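Local atomic coordinates of tapirin (Caldicellulosiruptor kristjanssonii, PDB entry 6N2B), a protein that probably binds cellulose through its C-terminal beta-helix domain, which also holds a calcium ion, and so helps a thermophilic bacterium adhere to plant biomass. Residues A[266-271]-A[291-296]. Residues are numbered along the deposited sequence; the frame is centred on the assembly and turned at random.
Sequences IKEIMY and ANKIYT
Tyr271 and Tyr295 lie side by side on neighbouring parallel strands, pointing the same way: Tyr295 CD2 sits over one face of the Tyr271 ring, offset toward its rim and 3.8 Å from Tyr271 CE2. The planes meet obliquely, at 35°, with centroids 5.2 Å apart. Both rings have CG anti to the backbone N, which swings them alongside each other. Between the backbones, hydrogen bonds run from Met270 N to Lys293 O (2.9 Å), from Tyr295 N to Met270 O and from Lys293 N to Glu268 O. At the corner, Asn292 N is hydrogen-bonded to Ile266 O, and the pairing slips by one residue between Ile266 and Ile269, a beta bulge. There the Asn292 amide lies beside the Glu268 carboxylate, their planes 80° apart, and Asn292 ND2 makes two weak hydrogen bonds, to Lys267 O (3.1 Å) and Glu268 OE1 (3.3 Å). On the face opposite the tyrosines, Met270 CB lies near Ile294 CG1; before the corner, Ile266 CB meets Ala291 CB at 3.9 Å. Helix 408-413 lies against the tyrosine face: Ile412 touches Tyr271 and Ile409 touches Tyr295. Tyr271 OH is hydrogen-bonded to Gln273 and Tyr295 OH to Asp317 and Lys413. With an alanine at Tyr271, a gap would probably open beside Ile412, Tyr295 CD2 would lose the ring it rests on, and Gln273 OE1 its hydroxyl partner. The contact joins successive coils of the parallel beta-helix, with an aliphatic pair on one face and the tyrosine pair on the other. Three nearly straight backbone bonds fix the parallel register, while the two weak ND2 bonds at the more exposed corner probably add little and may give way to water.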
loop_
_atom_site.group_PDB
_atom_site.type_symbol
_atom_site.label_atom_id
_atom_site.label_comp_id
_atom_site.label_asym_id
_atom_site.label_seq_id
_atom_site.Cartn_x
_atom_site.Cartn_y
_atom_site.Cartn_z
ATOM N N ILE A 266 -1.737 -8.048 -1.670
ATOM C CA ILE A 266 -2.832 -7.275 -2.223
ATOM C C ILE A 266 -3.869 -8.236 -2.781
ATOM O O ILE A 266 -3.584 -8.986 -3.721
ATOM C CB ILE A 266 -2.350 -6.305 -3.305
ATOM C CG1 ILE A 266 -1.236 -5.412 -2.748
ATOM C CG2 ILE A 266 -3.534 -5.465 -3.765
ATOM C CD1 ILE A 266 -1.747 -4.332 -1.784
ATOM N N LYS A 267 -5.075 -8.206 -2.211
ATOM C CA LYS A 267 -6.095 -9.175 -2.592
ATOM C C LYS A 267 -6.821 -8.781 -3.857
ATOM O O LYS A 267 -7.264 -9.655 -4.604
ATOM C CB LYS A 267 -7.096 -9.349 -1.465
ATOM C CG LYS A 267 -6.507 -10.114 -0.317
ATOM C CD LYS A 267 -7.306 -9.900 0.929
ATOM C CE LYS A 267 -8.642 -10.610 0.860
ATOM N NZ LYS A 267 -9.606 -9.947 1.792
ATOM N N GLU A 268 -6.960 -7.485 -4.121
ATOM C CA GLU A 268 -7.670 -7.031 -5.303
ATOM C C GLU A 268 -6.726 -6.161 -6.103
ATOM O O GLU A 268 -5.830 -6.683 -6.784
ATOM C CB GLU A 268 -8.994 -6.361 -4.909
ATOM C CG GLU A 268 -10.048 -7.340 -4.326
ATOM C CD GLU A 268 -10.288 -8.593 -5.203
ATOM O OE1 GLU A 268 -10.109 -8.511 -6.448
ATOM O OE2 GLU A 268 -10.671 -9.661 -4.645
ATOM N N ILE A 269 -6.851 -4.834 -6.052
ATOM C CA ILE A 269 -6.158 -3.946 -6.983
ATOM C C ILE A 269 -5.039 -3.194 -6.275
ATOM O O ILE A 269 -5.256 -2.569 -5.229
ATOM C CB ILE A 269 -7.132 -2.959 -7.648
ATOM C CG1 ILE A 269 -8.038 -3.701 -8.636
ATOM C CG2 ILE A 269 -6.359 -1.829 -8.329
ATOM C CD1 ILE A 269 -9.496 -3.274 -8.607
ATOM N N MET A 270 -3.847 -3.241 -6.862
ATOM C CA MET A 270 -2.765 -2.312 -6.557
ATOM C C MET A 270 -2.632 -1.363 -7.742
ATOM O O MET A 270 -2.139 -1.752 -8.805
ATOM C CB MET A 270 -1.459 -3.049 -6.286
ATOM C CG MET A 270 -0.316 -2.162 -5.843
ATOM S SD MET A 270 1.125 -3.191 -5.495
ATOM C CE MET A 270 2.058 -2.079 -4.459
ATOM N N TYR A 271 -3.095 -0.133 -7.565
ATOM C CA TYR A 271 -3.036 0.888 -8.601
ATOM C C TYR A 271 -1.846 1.798 -8.322
ATOM O O TYR A 271 -1.773 2.429 -7.261
ATOM C CB TYR A 271 -4.345 1.688 -8.660
ATOM C CG TYR A 271 -4.377 2.789 -9.711
ATOM C CD1 TYR A 271 -3.694 3.989 -9.511
ATOM C CD2 TYR A 271 -5.087 2.632 -10.901
ATOM C CE1 TYR A 271 -3.711 5.005 -10.460
ATOM C CE2 TYR A 271 -5.120 3.647 -11.861
ATOM C CZ TYR A 271 -4.425 4.834 -11.628
ATOM O OH TYR A 271 -4.431 5.852 -12.547
ATOM N N ALA A 291 0.325 -10.220 -5.147
ATOM C CA ALA A 291 -0.717 -9.288 -5.522
ATOM C C ALA A 291 -1.595 -9.922 -6.579
ATOM O O ALA A 291 -1.131 -10.697 -7.418
ATOM C CB ALA A 291 -0.148 -7.963 -6.030
ATOM N N ASN A 292 -2.878 -9.601 -6.505
ATOM C CA ASN A 292 -3.826 -10.107 -7.484
ATOM C C ASN A 292 -3.657 -9.365 -8.807
ATOM O O ASN A 292 -3.181 -9.931 -9.793
ATOM C CB ASN A 292 -5.243 -9.977 -6.928
ATOM C CG ASN A 292 -6.277 -10.581 -7.837
ATOM O OD1 ASN A 292 -5.947 -11.369 -8.724
ATOM N ND2 ASN A 292 -7.535 -10.212 -7.637
ATOM N N LYS A 293 -4.020 -8.086 -8.840
ATOM C CA LYS A 293 -3.867 -7.253 -10.027
ATOM C C LYS A 293 -2.983 -6.057 -9.691
ATOM O O LYS A 293 -3.159 -5.420 -8.649
ATOM C CB LYS A 293 -5.233 -6.799 -10.552
ATOM C CG LYS A 293 -6.322 -7.854 -10.424
ATOM C CD LYS A 293 -7.644 -7.388 -11.008
ATOM C CE LYS A 293 -8.775 -8.360 -10.670
ATOM N NZ LYS A 293 -9.952 -8.194 -11.578
ATOM N N ILE A 294 -2.016 -5.782 -10.556
ATOM C CA ILE A 294 -1.125 -4.640 -10.428
ATOM C C ILE A 294 -1.253 -3.792 -11.681
ATOM O O ILE A 294 -1.267 -4.327 -12.798
ATOM C CB ILE A 294 0.343 -5.072 -10.248
ATOM C CG1 ILE A 294 0.513 -5.940 -9.004
ATOM C CG2 ILE A 294 1.264 -3.844 -10.233
ATOM C CD1 ILE A 294 1.953 -6.359 -8.765
ATOM N N TYR A 295 -1.332 -2.476 -11.505
ATOM C CA TYR A 295 -1.199 -1.550 -12.622
ATOM C C TYR A 295 -0.164 -0.496 -12.266
ATOM O O TYR A 295 -0.165 0.028 -11.148
ATOM C CB TYR A 295 -2.539 -0.868 -12.988
ATOM C CG TYR A 295 -2.376 0.358 -13.881
ATOM C CD1 TYR A 295 -2.294 0.232 -15.270
ATOM C CD2 TYR A 295 -2.288 1.641 -13.339
ATOM C CE1 TYR A 295 -2.128 1.348 -16.097
ATOM C CE2 TYR A 295 -2.121 2.753 -14.156
ATOM C CZ TYR A 295 -2.044 2.598 -15.533
ATOM O OH TYR A 295 -1.876 3.698 -16.344
ATOM N N THR A 296 0.727 -0.196 -13.205
ATOM C CA THR A 296 1.564 0.996 -13.116
ATOM C C THR A 296 1.414 1.842 -14.374
ATOM O O THR A 296 1.093 1.339 -15.457
ATOM C CB THR A 296 3.054 0.683 -12.928
ATOM O OG1 THR A 296 3.669 0.521 -14.212
ATOM C CG2 THR A 296 3.254 -0.568 -12.112
#